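Local coordinates for protein lipase (Penicillium expansum, PDB 3G7N) that hydrolyses acylglycerol lipids such as triacylglycerols, including tributyrin, and so releases free fatty acids as a secreted alkaline lipase, at residues A[241-245]-A[246-250]; A[104-107]-A[108-112]. All blocks are in the same frame, centred on the assembly; numbering follows the deposited sequence.

In the fold
Contact 2 comes first along the chain, on helix 97-120; contact 1 follows near the C-terminus, where the catalytic histidine runs into the small hairpin of strands 243-244 and 247-248. Their centres are 27 Å apart and their nearest atoms about 18 Å, on opposite sides of the chain's centre, and they share no helix or strand. Between them stands the mixed central sheet of this alpha/beta hydrolase: residues 104-112 pack against its strands 32-40 and 57-62, whereas the hairpin lies against helix 8-23. Contact 1 therefore belongs to the surroundings of the Ser-His-Asp triad, and contact 2 to the helical layer away from the annotated sites.

Contact 1 (A[241-245]-A[246-250]); sequences HIASF and GVVML
I242 and V248 meet at their CG1 branches, 4.1 Å apart, with the two side chains crossing at a slant. The two branches can meet because each is turned opposite its residue's backbone N (chi1 -161° in I242, 172° in V248); the other methyl of V248, CG2, comes 4.2 Å from A243 CB on the same face of the hairpin. The opposite face carries S244 and V247. There the bent chain of M249 doubles back, its CE coming 4.2 Å from S244 CB and its CG lying close to the I242 carbonyl O. This is a tight two-residue beta hairpin closed by a type I' turn from S244 to V247, with A243 and V248 as the non-hydrogen-bonded pair and S244 and V247 as the hydrogen-bonded one. Just before it stands H241, the charge-relay histidine, hydrogen-bonded to S132 and D188. S244 N gives its hydrogen to V247 O at 2.9 Å; the return bond, V247 N to S244 O, is equally long but arrives from above the carbonyl plane. M249 N meets I242 O almost head-on at 2.8 Å, extending the pairing beyond the strands. At the turn the F245 side chain packs on L11 of helix 8-23, and the S244 hydroxyl is taken by N160.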
loop_
_atom_site.group_PDB
_atom_site.type_symbol
_atom_site.label_atom_id
_atom_site.label_comp_id
_atom_site.label_asym_id
_atom_site.label_seq_id
_atom_site.Cartn_x
_atom_site.Cartn_y
_atom_site.Cartn_z
ATOM N N HIS A 241 12.063 8.499 -4.602
ATOM C CA HIS A 241 10.895 8.232 -3.777
ATOM C C HIS A 241 9.625 8.777 -4.401
ATOM O O HIS A 241 8.528 8.304 -4.082
ATOM C CB HIS A 241 11.062 8.776 -2.355
ATOM C CG HIS A 241 9.975 8.342 -1.422
ATOM N ND1 HIS A 241 9.632 7.014 -1.247
ATOM C CD2 HIS A 241 9.110 9.050 -0.658
ATOM C CE1 HIS A 241 8.634 6.932 -0.379
ATOM N NE2 HIS A 241 8.306 8.147 0.007
ATOM N N ILE A 242 9.722 9.875 -5.144
ATOM C CA ILE A 242 8.546 10.572 -5.668
ATOM C C ILE A 242 7.878 9.827 -6.835
ATOM O O ILE A 242 6.787 10.214 -7.285
ATOM C CB ILE A 242 8.911 12.036 -6.104
ATOM C CG1 ILE A 242 7.670 12.921 -6.218
ATOM C CG2 ILE A 242 9.687 12.050 -7.403
ATOM C CD1 ILE A 242 7.963 14.385 -5.988
ATOM N N ALA A 243 8.540 8.808 -7.366
ATOM C CA ALA A 243 8.010 8.125 -8.550
ATOM C C ALA A 243 7.831 6.646 -8.275
ATOM O O ALA A 243 8.567 6.043 -7.501
ATOM C CB ALA A 243 8.939 8.339 -9.758
ATOM N N SER A 244 6.892 6.047 -9.000
ATOM C CA SER A 244 6.733 4.595 -8.972
ATOM C C SER A 244 6.188 4.113 -10.310
ATOM O O SER A 244 5.251 4.692 -10.839
ATOM C CB SER A 244 5.749 4.208 -7.866
ATOM O OG SER A 244 5.964 2.858 -7.478
ATOM N N PHE A 245 6.851 3.112 -10.891
ATOM C CA PHE A 245 6.396 2.514 -12.157
ATOM C C PHE A 245 6.018 3.556 -13.191
ATOM O O PHE A 245 5.002 3.431 -13.875
ATOM C CB PHE A 245 5.306 1.469 -11.918
ATOM C CG PHE A 245 5.770 0.340 -11.070
ATOM C CD1 PHE A 245 6.515 -0.700 -11.618
ATOM C CD2 PHE A 245 5.728 0.478 -9.691
ATOM C CE1 PHE A 245 7.188 -1.609 -10.781
ATOM C CE2 PHE A 245 6.370 -0.405 -8.874
ATOM C CZ PHE A 245 7.155 -1.415 -9.404
ATOM N N GLY A 246 6.875 4.553 -13.337
ATOM C CA GLY A 246 6.753 5.502 -14.434
ATOM C C GLY A 246 5.861 6.694 -14.119
ATOM O O GLY A 246 5.676 7.568 -14.958
ATOM N N VAL A 247 5.337 6.758 -12.894
ATOM C CA VAL A 247 4.441 7.846 -12.494
ATOM C C VAL A 247 5.088 8.682 -11.400
ATOM O O VAL A 247 5.398 8.163 -10.320
ATOM C CB VAL A 247 3.113 7.279 -11.949
ATOM C CG1 VAL A 247 2.200 8.416 -11.510
ATOM C CG2 VAL A 247 2.443 6.357 -12.990
ATOM N N VAL A 248 5.252 9.977 -11.643
ATOM C CA VAL A 248 5.683 10.899 -10.603
ATOM C C VAL A 248 4.452 11.379 -9.851
ATOM O O VAL A 248 3.468 11.816 -10.451
ATOM C CB VAL A 248 6.426 12.113 -11.214
ATOM C CG1 VAL A 248 6.715 13.181 -10.173
ATOM C CG2 VAL A 248 7.703 11.653 -11.945
ATOM N N MET A 249 4.423 11.139 -8.547
ATOM C CA MET A 249 3.251 11.475 -7.757
ATOM C C MET A 249 2.830 12.916 -7.972
ATOM O O MET A 249 3.682 13.816 -8.003
ATOM C CB MET A 249 3.491 11.195 -6.272
ATOM C CG MET A 249 3.706 9.718 -5.951
ATOM S SD MET A 249 2.301 8.664 -6.395
ATOM C CE MET A 249 3.067 7.468 -7.473
ATOM N N LEU A 250 1.516 13.125 -8.052
ATOM C CA LEU A 250 0.874 14.404 -8.331
ATOM C C LEU A 250 0.804 14.801 -9.795
ATOM O O LEU A 250 0.072 15.744 -10.128
ATOM C CB LEU A 250 1.441 15.543 -7.481
ATOM C CG LEU A 250 0.996 15.564 -6.032
ATOM C CD1 LEU A 250 1.868 16.548 -5.242
ATOM C CD2 LEU A 250 -0.472 15.940 -5.929
#

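Contact 2 (A[104-107]-A[108-112]); sequences SAVH and DTIIT
I111 lays its CG1 over one face of the H107 ring, 3.9 Å from the ring centroid and only 15° off the normal, a CH-pi contact across one turn of helix 97-120 in the alpha/beta hydrolase fold. The histidine gets there because its CG stands anti to the backbone N (chi1 179°), which carries the ring along the helix toward I111. On this packed side, A144 and N148 of helix 133-148 also touch H107, and the W103 ring meets it at a steep angle. V106 and I110 make a second apolar pair, side by side and pointing the same way, with V106 CG2 3.7 Å from I110 CD1; both rest on I38 of strand 32-40. Beneath these pairs run regular helix bonds, I110 N to V106 O and I111 N to H107 O, the latter 2.9 Å long. With an alanine in place of H107, the I111 CG1 would probably lose the flat surface beneath it, and a gap is likely to open toward helix 133-148.

The other side is looser and wetter. D108 sets OD1 at the edge of the H107 ring, but the bond from ND1 is weak at 3.5 Å, and the ring and carboxylate planes stand 55° apart; the firmer partner of OD1 is the S85 hydroxyl. Two waters replace direct helix bonds here: one links S104 O to D108 N, the other A105 O to T109 N. Farther along, D108 O accepts both T112 N and T112 OG1, each 2.9 Å away, from opposite faces of its carbonyl plane.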
loop_
_atom_site.group_PDB
_atom_site.type_symbol
_atom_site.label_atom_id
_atom_site.label_comp_id
_atom_site.label_asym_id
_atom_site.label_seq_id
_atom_site.Cartn_x
_atom_site.Cartn_y
_atom_site.Cartn_z
ATOM N N SER A 104 -5.820 2.867 12.469
ATOM C CA SER A 104 -6.889 2.582 13.414
ATOM C C SER A 104 -7.906 3.709 13.464
ATOM O O SER A 104 -9.090 3.461 13.687
ATOM C CB SER A 104 -6.302 2.313 14.803
ATOM O OG SER A 104 -5.790 3.500 15.371
ATOM N N ALA A 105 -7.475 4.917 13.138
ATOM C CA ALA A 105 -8.382 6.067 13.085
ATOM C C ALA A 105 -9.436 5.917 11.988
ATOM O O ALA A 105 -10.547 6.426 12.138
ATOM C CB ALA A 105 -7.615 7.367 12.913
ATOM N N VAL A 106 -9.067 5.282 10.872
ATOM C CA VAL A 106 -9.942 5.202 9.695
ATOM C C VAL A 106 -10.476 3.807 9.447
ATOM O O VAL A 106 -11.359 3.629 8.600
ATOM C CB VAL A 106 -9.243 5.724 8.416
ATOM C CG1 VAL A 106 -8.897 7.214 8.551
ATOM C CG2 VAL A 106 -7.989 4.901 8.092
ATOM N N HIS A 107 -9.986 2.829 10.203
ATOM C CA HIS A 107 -10.288 1.425 9.970
ATOM C C HIS A 107 -11.786 1.161 9.893
ATOM O O HIS A 107 -12.264 0.514 8.966
ATOM C CB HIS A 107 -9.655 0.577 11.081
ATOM C CG HIS A 107 -9.921 -0.887 10.959
ATOM N ND1 HIS A 107 -10.864 -1.557 11.716
ATOM C CD2 HIS A 107 -9.259 -1.835 10.261
ATOM C CE1 HIS A 107 -10.812 -2.846 11.433
ATOM N NE2 HIS A 107 -9.828 -3.044 10.569
ATOM N N ASP A 108 -12.523 1.545 10.934
ATOM C CA ASP A 108 -13.939 1.178 10.996
ATOM C C ASP A 108 -14.749 1.855 9.884
ATOM O O ASP A 108 -15.630 1.225 9.299
ATOM C CB ASP A 108 -14.555 1.512 12.360
ATOM C CG ASP A 108 -14.098 0.577 13.461
ATOM O OD1 ASP A 108 -13.877 -0.613 13.179
ATOM O OD2 ASP A 108 -14.333 0.934 14.637
ATOM N N THR A 109 -14.407 3.097 9.561
ATOM C CA THR A 109 -15.044 3.792 8.453
ATOM C C THR A 109 -14.817 3.057 7.134
ATOM O O THR A 109 -15.751 2.868 6.359
ATOM C CB THR A 109 -14.533 5.229 8.352
ATOM O OG1 THR A 109 -14.789 5.903 9.593
ATOM C CG2 THR A 109 -15.246 5.979 7.241
ATOM N N ILE A 110 -13.587 2.625 6.887
ATOM C CA ILE A 110 -13.265 1.927 5.652
ATOM C C ILE A 110 -13.961 0.564 5.605
ATOM O O ILE A 110 -14.588 0.233 4.593
ATOM C CB ILE A 110 -11.742 1.782 5.504
ATOM C CG1 ILE A 110 -11.125 3.154 5.237
ATOM C CG2 ILE A 110 -11.412 0.822 4.387
ATOM C CD1 ILE A 110 -9.605 3.200 5.285
ATOM N N ILE A 111 -13.865 -0.232 6.673
ATOM C CA ILE A 111 -14.528 -1.529 6.688
ATOM C C ILE A 111 -16.042 -1.392 6.451
ATOM O O ILE A 111 -16.634 -2.160 5.698
ATOM C CB ILE A 111 -14.237 -2.304 8.005
ATOM C CG1 ILE A 111 -12.733 -2.566 8.161
ATOM C CG2 ILE A 111 -15.006 -3.612 8.033
ATOM C CD1 ILE A 111 -12.089 -3.341 7.031
ATOM N N THR A 112 -16.653 -0.403 7.078
ATOM C CA THR A 112 -18.089 -0.172 6.909
ATOM C C THR A 112 -18.454 0.134 5.460
ATOM O O THR A 112 -19.406 -0.418 4.916
ATOM C CB THR A 112 -18.574 0.961 7.831
ATOM O OG1 THR A 112 -18.406 0.551 9.195
ATOM C CG2 THR A 112 -20.057 1.257 7.605
HETATM O O HOH W 1 -11.624 3.008 13.355
HETATM O O HOH W 2 -12.965 4.878 11.599
#